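Local coordinates for protein transcription regulator (Lactobacillus plantarum WCFS1, PDB 3CLK) that probably regulates transcription as a dimer, its periplasmic-binding-protein-like region being of the kind that senses a small effector in LacI-type repressors, at residues 207-211 against 212-216; 116-119 against 120-123; 193-196 against 197-200; 168-171 against 172-176. All blocks are in the same frame, centred on the assembly; numbering follows the deposited sequence.

Contact 1 (207-211 against 212-216); sequences FGIEV and PKDLS
The carbonyl oxygen of Glu210 is gripped by two backbone N-H groups from the turn that follows. Asp214 N lies 2.9 Å from Glu210 O, and Leu215 N adds a weak bond to the same oxygen at 3.2 Å. Asp214 returns the grip with its side chain: its OD1 accepts from Glu210 N at 3.0 Å, on the syn side of the carboxylate and 29° out of its plane. A chi1 of 54° puts the Asp214 carboxylate between its own backbone N and carbonyl carbon, turned back over Glu210. Glu210 thus uses both its N-H and its C=O on Asp214. The turn includes a cis peptide between Val211 and Pro212. Across it, Val211 CA makes a C-H...O contact of 3.4 Å with Leu215 O. The carboxylates of Glu210 and Asp214 cross nearly at right angles, with Glu210 OE2 4.4 Å from Asp214 OD1, a proximity of like charges that may raise the affinity of either for a proton. On the apolar side, Ile209 CG2 meets Leu215 CB at 3.5 Å. Gly208 ends the preceding helix with positive phi in a Schellman motif. The loop joins helix 194-206, whose Ala204 packs against Ile209 and Leu215, to strand 216-219, while Val211 rests on Pro231 and Pro212 on Ala279.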
loop_
_atom_site.group_PDB
_atom_site.type_symbol
_atom_site.label_atom_id
_atom_site.label_comp_id
_atom_site.label_asym_id
_atom_site.label_seq_id
_atom_site.Cartn_x
_atom_site.Cartn_y
_atom_site.Cartn_z
ATOM N N PHE B 207 -17.870 -19.071 -0.572
ATOM C CA PHE B 207 -19.186 -19.595 -0.209
ATOM C C PHE B 207 -20.027 -19.844 -1.472
ATOM O O PHE B 207 -21.166 -20.304 -1.390
ATOM C CB PHE B 207 -19.941 -18.608 0.702
ATOM C CG PHE B 207 -19.497 -18.621 2.151
ATOM C CD1 PHE B 207 -18.922 -19.749 2.718
ATOM C CD2 PHE B 207 -19.735 -17.512 2.969
ATOM C CE1 PHE B 207 -18.591 -19.782 4.076
ATOM C CE2 PHE B 207 -19.408 -17.535 4.330
ATOM C CZ PHE B 207 -18.835 -18.675 4.882
ATOM N N GLY B 208 -19.469 -19.536 -2.637
ATOM C CA GLY B 208 -20.203 -19.728 -3.875
ATOM C C GLY B 208 -21.185 -18.597 -4.154
ATOM O O GLY B 208 -22.109 -18.752 -4.956
ATOM N N ILE B 209 -20.997 -17.466 -3.476
ATOM C CA ILE B 209 -21.844 -16.286 -3.654
ATOM C C ILE B 209 -21.213 -15.399 -4.735
ATOM O O ILE B 209 -20.089 -14.927 -4.588
ATOM C CB ILE B 209 -21.958 -15.475 -2.333
ATOM C CG1 ILE B 209 -22.628 -16.331 -1.254
ATOM C CG2 ILE B 209 -22.763 -14.192 -2.561
ATOM C CD1 ILE B 209 -22.693 -15.664 0.109
ATOM N N GLU B 210 -21.944 -15.172 -5.817
ATOM C CA GLU B 210 -21.439 -14.356 -6.917
ATOM C C GLU B 210 -21.664 -12.853 -6.746
ATOM O O GLU B 210 -22.745 -12.411 -6.395
ATOM C CB GLU B 210 -22.083 -14.814 -8.224
ATOM C CG GLU B 210 -21.838 -16.273 -8.531
ATOM C CD GLU B 210 -22.676 -16.755 -9.688
ATOM O OE1 GLU B 210 -22.481 -16.242 -10.808
ATOM O OE2 GLU B 210 -23.532 -17.639 -9.471
ATOM N N VAL B 211 -20.629 -12.078 -7.019
ATOM C CA VAL B 211 -20.698 -10.628 -6.911
ATOM C C VAL B 211 -20.554 -10.069 -8.329
ATOM O O VAL B 211 -19.638 -10.450 -9.051
ATOM C CB VAL B 211 -19.550 -10.105 -6.032
ATOM C CG1 VAL B 211 -19.541 -8.568 -6.029
ATOM C CG2 VAL B 211 -19.694 -10.666 -4.611
ATOM N N PRO B 212 -21.448 -9.160 -8.744
ATOM C CA PRO B 212 -22.591 -8.564 -8.039
ATOM C C PRO B 212 -23.904 -9.340 -8.248
ATOM O O PRO B 212 -24.966 -8.929 -7.772
ATOM C CB PRO B 212 -22.647 -7.171 -8.642
ATOM C CG PRO B 212 -22.392 -7.475 -10.095
ATOM C CD PRO B 212 -21.264 -8.511 -10.058
ATOM N N LYS B 213 -23.812 -10.462 -8.956
ATOM C CA LYS B 213 -24.959 -11.324 -9.247
ATOM C C LYS B 213 -25.950 -11.409 -8.079
ATOM O O LYS B 213 -27.045 -10.845 -8.146
ATOM C CB LYS B 213 -24.457 -12.722 -9.607
ATOM C CG LYS B 213 -25.021 -13.295 -10.891
ATOM C CD LYS B 213 -26.435 -13.820 -10.712
ATOM C CE LYS B 213 -26.949 -14.417 -12.019
ATOM N NZ LYS B 213 -28.296 -15.037 -11.880
ATOM N N ASP B 214 -25.581 -12.110 -7.009
ATOM C CA ASP B 214 -26.494 -12.202 -5.872
ATOM C C ASP B 214 -26.044 -11.422 -4.634
ATOM O O ASP B 214 -26.715 -11.442 -3.604
ATOM C CB ASP B 214 -26.786 -13.666 -5.506
ATOM C CG ASP B 214 -25.538 -14.480 -5.260
ATOM O OD1 ASP B 214 -24.939 -14.976 -6.237
ATOM O OD2 ASP B 214 -25.164 -14.628 -4.078
ATOM N N LEU B 215 -24.915 -10.730 -4.743
ATOM C CA LEU B 215 -24.405 -9.913 -3.648
ATOM C C LEU B 215 -23.670 -8.673 -4.170
ATOM O O LEU B 215 -22.726 -8.783 -4.947
ATOM C CB LEU B 215 -23.461 -10.727 -2.752
ATOM C CG LEU B 215 -22.818 -9.939 -1.602
ATOM C CD1 LEU B 215 -23.908 -9.424 -0.658
ATOM C CD2 LEU B 215 -21.826 -10.814 -0.850
ATOM N N SER B 216 -24.121 -7.497 -3.750
ATOM C CA SER B 216 -23.475 -6.250 -4.146
ATOM C C SER B 216 -22.552 -5.827 -3.008
ATOM O O SER B 216 -22.875 -6.026 -1.835
ATOM C CB SER B 216 -24.507 -5.138 -4.383
ATOM O OG SER B 216 -25.184 -5.287 -5.621
#

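Contact 2 (116-119 against 120-123); sequences ATNL and LINE
The last turns of helix 109-121 run through this segment, with Ile121 N bonded to Thr117 O at 3.0 Å, Asn122 N to Asn118 O at 2.7 Å, and Leu120 N reaching Thr117 O by a weak i to i+3 bond. Ile121 carries most of the side-chain contact. Its CG1 is anti to its own carbonyl carbon (chi1 -70°), which sends the branch back along the helix, and CG1 lies 3.4 Å from Thr117 O. Beyond it, CD1 touches two side chains of the preceding turn, meeting Asn118 ND2 at 3.4 Å and Thr117 CG2 at 3.9 Å; both approaches are slanted. The methyl of Thr117 is available there because its hydroxyl points elsewhere, bonded to Gly113 O. This is the carboxyl-terminal part of a helix packed on the mixed sheet of the periplasmic-binding-protein-like fold: Leu120 and Ala116 cover Val218 of strand 216-219 and Ile190 of strand 188-191, whereas Thr117 and Asn118 face helix 138-153 through Ala150. At the end of the segment the chain leaves the helix. Asn122 folds its amide back beside the carbonyl of Asn118, its CG 3.2 Å from Asn118 O, without a side-chain hydrogen bond to that oxygen. Glu123 CG comes to 3.1 Å from Leu119 O, and the Glu123 chain then bends at chi2 (-103°). Backbone N of Glu123 bonds to Leu120 O at 2.9 Å, and its side chain lies against Thr278 and Arg280.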
loop_
_atom_site.group_PDB
_atom_site.type_symbol
_atom_site.label_atom_id
_atom_site.label_comp_id
_atom_site.label_asym_id
_atom_site.label_seq_id
_atom_site.Cartn_x
_atom_site.Cartn_y
_atom_site.Cartn_z
ATOM N N ALA B 116 -22.773 5.586 0.934
ATOM C CA ALA B 116 -22.498 4.184 0.625
ATOM C C ALA B 116 -23.781 3.360 0.688
ATOM O O ALA B 116 -24.071 2.545 -0.197
ATOM C CB ALA B 116 -21.466 3.623 1.620
ATOM N N THR B 117 -24.547 3.586 1.747
ATOM C CA THR B 117 -25.787 2.865 1.964
ATOM C C THR B 117 -26.873 3.240 0.959
ATOM O O THR B 117 -27.555 2.363 0.424
ATOM C CB THR B 117 -26.293 3.098 3.398
ATOM O OG1 THR B 117 -25.234 2.807 4.322
ATOM C CG2 THR B 117 -27.476 2.194 3.697
ATOM N N ASN B 118 -27.037 4.533 0.699
ATOM C CA ASN B 118 -28.048 4.969 -0.261
ATOM C C ASN B 118 -27.736 4.462 -1.661
ATOM O O ASN B 118 -28.647 4.222 -2.455
ATOM C CB ASN B 118 -28.163 6.497 -0.272
ATOM C CG ASN B 118 -29.072 7.013 0.827
ATOM O OD1 ASN B 118 -29.043 8.197 1.176
ATOM N ND2 ASN B 118 -29.898 6.125 1.371
ATOM N N LEU B 119 -26.452 4.300 -1.967
ATOM C CA LEU B 119 -26.056 3.803 -3.280
ATOM C C LEU B 119 -26.718 2.440 -3.513
ATOM O O LEU B 119 -27.221 2.161 -4.610
ATOM C CB LEU B 119 -24.527 3.688 -3.366
ATOM C CG LEU B 119 -23.899 3.450 -4.748
ATOM C CD1 LEU B 119 -22.410 3.772 -4.705
ATOM C CD2 LEU B 119 -24.135 2.004 -5.187
ATOM N N LEU B 120 -26.727 1.594 -2.485
ATOM C CA LEU B 120 -27.349 0.274 -2.595
ATOM C C LEU B 120 -28.875 0.404 -2.549
ATOM O O LEU B 120 -29.584 -0.256 -3.310
ATOM C CB LEU B 120 -26.863 -0.650 -1.465
ATOM C CG LEU B 120 -25.378 -1.048 -1.503
ATOM C CD1 LEU B 120 -24.989 -1.798 -0.229
ATOM C CD2 LEU B 120 -25.124 -1.917 -2.718
ATOM N N ILE B 121 -29.379 1.259 -1.661
ATOM C CA ILE B 121 -30.819 1.459 -1.547
ATOM C C ILE B 121 -31.394 1.921 -2.884
ATOM O O ILE B 121 -32.449 1.447 -3.310
ATOM C CB ILE B 121 -31.167 2.505 -0.461
ATOM C CG1 ILE B 121 -30.866 1.937 0.931
ATOM C CG2 ILE B 121 -32.642 2.880 -0.557
ATOM C CD1 ILE B 121 -30.905 2.985 2.050
ATOM N N ASN B 122 -30.708 2.848 -3.545
ATOM C CA ASN B 122 -31.182 3.344 -4.833
ATOM C C ASN B 122 -31.091 2.287 -5.936
ATOM O O ASN B 122 -31.706 2.428 -7.003
ATOM C CB ASN B 122 -30.413 4.605 -5.222
ATOM C CG ASN B 122 -30.729 5.775 -4.301
ATOM O OD1 ASN B 122 -31.804 5.828 -3.705
ATOM N ND2 ASN B 122 -29.808 6.722 -4.198
ATOM N N GLU B 123 -30.320 1.231 -5.679
ATOM C CA GLU B 123 -30.190 0.136 -6.637
ATOM C C GLU B 123 -31.210 -0.951 -6.295
ATOM O O GLU B 123 -31.199 -2.032 -6.877
ATOM C CB GLU B 123 -28.770 -0.448 -6.615
ATOM C CG GLU B 123 -27.714 0.494 -7.197
ATOM C CD GLU B 123 -27.275 0.111 -8.597
ATOM O OE1 GLU B 123 -26.470 -0.839 -8.734
ATOM O OE2 GLU B 123 -27.735 0.757 -9.565
#

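Contact 3 (193-196 against 197-200); sequences SDMT and AIGI
Helix 194-206 of a beta-alpha-beta unit begins here, with Ser193 as its N-cap. Ser193 OG accepts from Thr196 N at 3.1 Å, a fairly straight bond of 157°, and has Tyr168 O as a further partner. Behind the cap the regular i to i+4 ladder starts: Ala197 N to Ser193 O at 2.8 Å, then Ile198 N to Asp194 O, Gly199 N to Met195 O and Ile200 N to Thr196 O. Two isoleucines lean back along the helix. Ile198 CG1 settles 3.2 Å from Asp194 O, and its side chain crosses that of Met195, a selenomethionine, at a slant, Met195 SE 4.2 Å from Ile198 CD1. The Met195 chain bends at chi2 (-57°) and again at chi3, and it is the selenium, not the terminal methyl, that comes nearest Ile198 CD1. Two residues on, Ile200 CG1 lies 3.3 Å from Thr196 O, while its CD1 approaches Thr196 CG2 at 4.1 Å. The Thr196 hydroxyl turns to Ser169 O, and the Asp194 carboxylate is held by Ser219 OG and the backbone N-H groups of Gly222 and Thr223. Ala197 and Ile200 pack on strands 188-191 and 216-219, Met195 and Ile198 touch Tyr170 of helix 170-180, and both reach Ile228 of the second subunit at the dimer interface.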
loop_
_atom_site.group_PDB
_atom_site.type_symbol
_atom_site.label_atom_id
_atom_site.label_comp_id
_atom_site.label_asym_id
_atom_site.label_seq_id
_atom_site.Cartn_x
_atom_site.Cartn_y
_atom_site.Cartn_z
ATOM N N SER B 193 -13.482 -0.580 4.428
ATOM C CA SER B 193 -12.306 -0.139 3.687
ATOM C C SER B 193 -12.121 -1.027 2.456
ATOM O O SER B 193 -12.765 -2.074 2.337
ATOM C CB SER B 193 -11.051 -0.244 4.570
ATOM O OG SER B 193 -10.626 -1.596 4.698
ATOM N N ASP B 194 -11.231 -0.618 1.555
ATOM C CA ASP B 194 -10.989 -1.406 0.352
ATOM C C ASP B 194 -10.446 -2.791 0.696
ATOM O O ASP B 194 -10.852 -3.775 0.091
ATOM C CB ASP B 194 -10.003 -0.711 -0.597
ATOM C CG ASP B 194 -10.471 0.661 -1.051
ATOM O OD1 ASP B 194 -11.696 0.937 -1.090
ATOM O OD2 ASP B 194 -9.592 1.465 -1.405
HETATM N N MSE B 195 -9.515 -2.875 1.652
HETATM C CA MSE B 195 -8.963 -4.175 2.031
HETATM C C MSE B 195 -10.058 -5.034 2.670
HETATM O O MSE B 195 -10.090 -6.253 2.495
HETATM C CB MSE B 195 -7.797 -4.024 3.024
HETATM C CG MSE B 195 -6.533 -3.420 2.434
HETATM SE SE MSE B 195 -5.931 -4.473 0.915
HETATM C CE MSE B 195 -5.697 -6.178 1.784
ATOM N N THR B 196 -10.942 -4.405 3.434
ATOM C CA THR B 196 -12.035 -5.144 4.061
ATOM C C THR B 196 -12.947 -5.680 2.951
ATOM O O THR B 196 -13.395 -6.827 2.991
ATOM C CB THR B 196 -12.821 -4.236 5.046
ATOM O OG1 THR B 196 -11.989 -3.945 6.181
ATOM C CG2 THR B 196 -14.107 -4.934 5.539
ATOM N N ALA B 197 -13.190 -4.858 1.937
ATOM C CA ALA B 197 -14.036 -5.267 0.823
ATOM C C ALA B 197 -13.445 -6.464 0.086
ATOM O O ALA B 197 -14.170 -7.352 -0.360
ATOM C CB ALA B 197 -14.213 -4.107 -0.140
ATOM N N ILE B 198 -12.127 -6.504 -0.045
ATOM C CA ILE B 198 -11.528 -7.619 -0.749
ATOM C C ILE B 198 -11.742 -8.899 0.056
ATOM O O ILE B 198 -12.023 -9.946 -0.518
ATOM C CB ILE B 198 -10.029 -7.369 -1.027
ATOM C CG1 ILE B 198 -9.863 -6.096 -1.862
ATOM C CG2 ILE B 198 -9.439 -8.534 -1.832
ATOM C CD1 ILE B 198 -8.424 -5.779 -2.199
ATOM N N GLY B 199 -11.644 -8.808 1.385
ATOM C CA GLY B 199 -11.858 -9.981 2.224
ATOM C C GLY B 199 -13.293 -10.480 2.095
ATOM O O GLY B 199 -13.554 -11.685 2.004
ATOM N N ILE B 200 -14.237 -9.548 2.091
ATOM C CA ILE B 200 -15.647 -9.891 1.943
ATOM C C ILE B 200 -15.828 -10.575 0.594
ATOM O O ILE B 200 -16.466 -11.625 0.490
ATOM C CB ILE B 200 -16.536 -8.627 1.953
ATOM C CG1 ILE B 200 -16.504 -7.980 3.336
ATOM C CG2 ILE B 200 -17.977 -8.985 1.547
ATOM C CD1 ILE B 200 -17.149 -6.607 3.383
#

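Contact 4 (168-171 against 172-176); sequences YSYT and SGEQA
Tyr170 and Glu174, one helical turn apart, set their flat groups at a slant: ring and carboxylate planes are 43° apart, and Glu174 CD comes to 3.3 Å from Tyr170 CE2. Tyr170 chi1 (172°) swings the ring outward from the helix and forward to the Glu174 side chain, whose extended chain runs out to meet it. A water bridges their polar ends. It donates to Glu174 OE2 at 2.6 Å and lies in the ring plane, at the edge, 2.8 Å from Tyr170 OH, which is also bonded to Asn202 ND2; ring and carboxylate are thus tied together at their outer ends. Thr171 and Gln175 instead run side by side in the same direction, Thr171 CG2 3.8 Å from Gln175 CG, with Gln175 OE1 turned to Lys178. Ser169 and Ser172 exchange bonds across the helix start. Ser169 is the N-cap, its OG accepting from Ser172 N at 3.2 Å and also paired with Asp167. In return, Ser172 OG donates to Ser169 O at 2.6 Å: a chi1 of 57° turns this hydroxyl back toward the cap, where it meets Ser169 O from well off the carbonyl direction. Main-chain bonds from Glu174 N to Tyr170 O and Gln175 N to Thr171 O continue the helix. Helix 170-180 lies beside helix 194-206, Tyr170 packing on Met195 and Ile198 and on Ile228 of the second subunit, while Tyr168 reaches across to Thr139 and Arg143 of helix 138-153.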
loop_
_atom_site.group_PDB
_atom_site.type_symbol
_atom_site.label_atom_id
_atom_site.label_comp_id
_atom_site.label_asym_id
_atom_site.label_seq_id
_atom_site.Cartn_x
_atom_site.Cartn_y
_atom_site.Cartn_z
ATOM N N TYR B 168 -11.112 -2.605 10.023
ATOM C CA TYR B 168 -10.775 -2.109 8.690
ATOM C C TYR B 168 -9.765 -2.951 7.916
ATOM O O TYR B 168 -9.290 -2.525 6.870
ATOM C CB TYR B 168 -10.220 -0.687 8.767
ATOM C CG TYR B 168 -11.140 0.314 9.413
ATOM C CD1 TYR B 168 -11.054 0.591 10.779
ATOM C CD2 TYR B 168 -12.101 0.986 8.662
ATOM C CE1 TYR B 168 -11.909 1.521 11.379
ATOM C CE2 TYR B 168 -12.959 1.908 9.252
ATOM C CZ TYR B 168 -12.859 2.172 10.611
ATOM O OH TYR B 168 -13.715 3.090 11.187
ATOM N N SER B 169 -9.446 -4.143 8.404
ATOM C CA SER B 169 -8.467 -4.974 7.715
ATOM C C SER B 169 -9.092 -5.978 6.748
ATOM O O SER B 169 -10.308 -6.140 6.692
ATOM C CB SER B 169 -7.626 -5.740 8.737
ATOM O OG SER B 169 -8.420 -6.705 9.410
ATOM N N TYR B 170 -8.239 -6.643 5.981
ATOM C CA TYR B 170 -8.681 -7.656 5.037
ATOM C C TYR B 170 -9.294 -8.821 5.824
ATOM O O TYR B 170 -10.351 -9.341 5.462
ATOM C CB TYR B 170 -7.487 -8.153 4.229
ATOM C CG TYR B 170 -7.785 -9.341 3.350
ATOM C CD1 TYR B 170 -8.329 -9.172 2.080
ATOM C CD2 TYR B 170 -7.482 -10.634 3.775
ATOM C CE1 TYR B 170 -8.556 -10.264 1.245
ATOM C CE2 TYR B 170 -7.709 -11.734 2.945
ATOM C CZ TYR B 170 -8.243 -11.537 1.684
ATOM O OH TYR B 170 -8.453 -12.619 0.859
ATOM N N THR B 171 -8.633 -9.218 6.908
ATOM C CA THR B 171 -9.125 -10.318 7.732
ATOM C C THR B 171 -10.523 -10.063 8.299
ATOM O O THR B 171 -11.361 -10.960 8.325
ATOM C CB THR B 171 -8.159 -10.616 8.899
ATOM O OG1 THR B 171 -6.904 -11.066 8.369
ATOM C CG2 THR B 171 -8.733 -11.701 9.807
ATOM N N SER B 172 -10.779 -8.841 8.753
ATOM C CA SER B 172 -12.082 -8.526 9.309
ATOM C C SER B 172 -13.173 -8.666 8.236
ATOM O O SER B 172 -14.334 -8.944 8.543
ATOM C CB SER B 172 -12.074 -7.119 9.907
ATOM O OG SER B 172 -11.701 -6.154 8.945
ATOM N N GLY B 173 -12.789 -8.477 6.978
ATOM C CA GLY B 173 -13.737 -8.617 5.887
ATOM C C GLY B 173 -14.079 -10.087 5.742
ATOM O O GLY B 173 -15.249 -10.462 5.646
ATOM N N GLU B 174 -13.054 -10.934 5.727
ATOM C CA GLU B 174 -13.287 -12.367 5.617
ATOM C C GLU B 174 -14.101 -12.878 6.804
ATOM O O GLU B 174 -15.012 -13.703 6.636
ATOM C CB GLU B 174 -11.971 -13.140 5.600
ATOM C CG GLU B 174 -11.066 -12.913 4.406
ATOM C CD GLU B 174 -9.834 -13.795 4.508
ATOM O OE1 GLU B 174 -9.174 -13.752 5.567
ATOM O OE2 GLU B 174 -9.531 -14.529 3.552
ATOM N N GLN B 175 -13.758 -12.403 8.002
ATOM C CA GLN B 175 -14.429 -12.843 9.226
ATOM C C GLN B 175 -15.884 -12.415 9.268
ATOM O O GLN B 175 -16.754 -13.183 9.666
ATOM C CB GLN B 175 -13.696 -12.318 10.475
ATOM C CG GLN B 175 -12.268 -12.877 10.641
ATOM C CD GLN B 175 -12.222 -14.386 10.498
ATOM O OE1 GLN B 175 -12.374 -14.917 9.399
ATOM N NE2 GLN B 175 -12.024 -15.089 11.616
ATOM N N ALA B 176 -16.145 -11.178 8.873
ATOM C CA ALA B 176 -17.507 -10.677 8.856
ATOM C C ALA B 176 -18.359 -11.454 7.842
ATOM O O ALA B 176 -19.521 -11.746 8.109
ATOM C CB ALA B 176 -17.511 -9.184 8.519
HETATM O O HOH W 1 -7.515 -14.997 1.900
#

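In the fold
All four contacts belong to the half of the chain built on the mixed sheet. Contacts 3 and 4 are the most intimate pair, their centres 7 Å apart: two capped helix starts lie side by side, Ser193 OG probably hydrogen-bonded to Tyr168 O at 2.7 Å and Thr196 OG1 to Ser169 O at 2.8 Å. Contact 1 follows at the far end of the helix opened by contact 3, centres about 15 Å apart. It touches contact 2 where Ser216 CB meets Leu120 CD2 at 3.7 Å. Contacts 2 and 4 are the most distant pair, about 22 Å between centres.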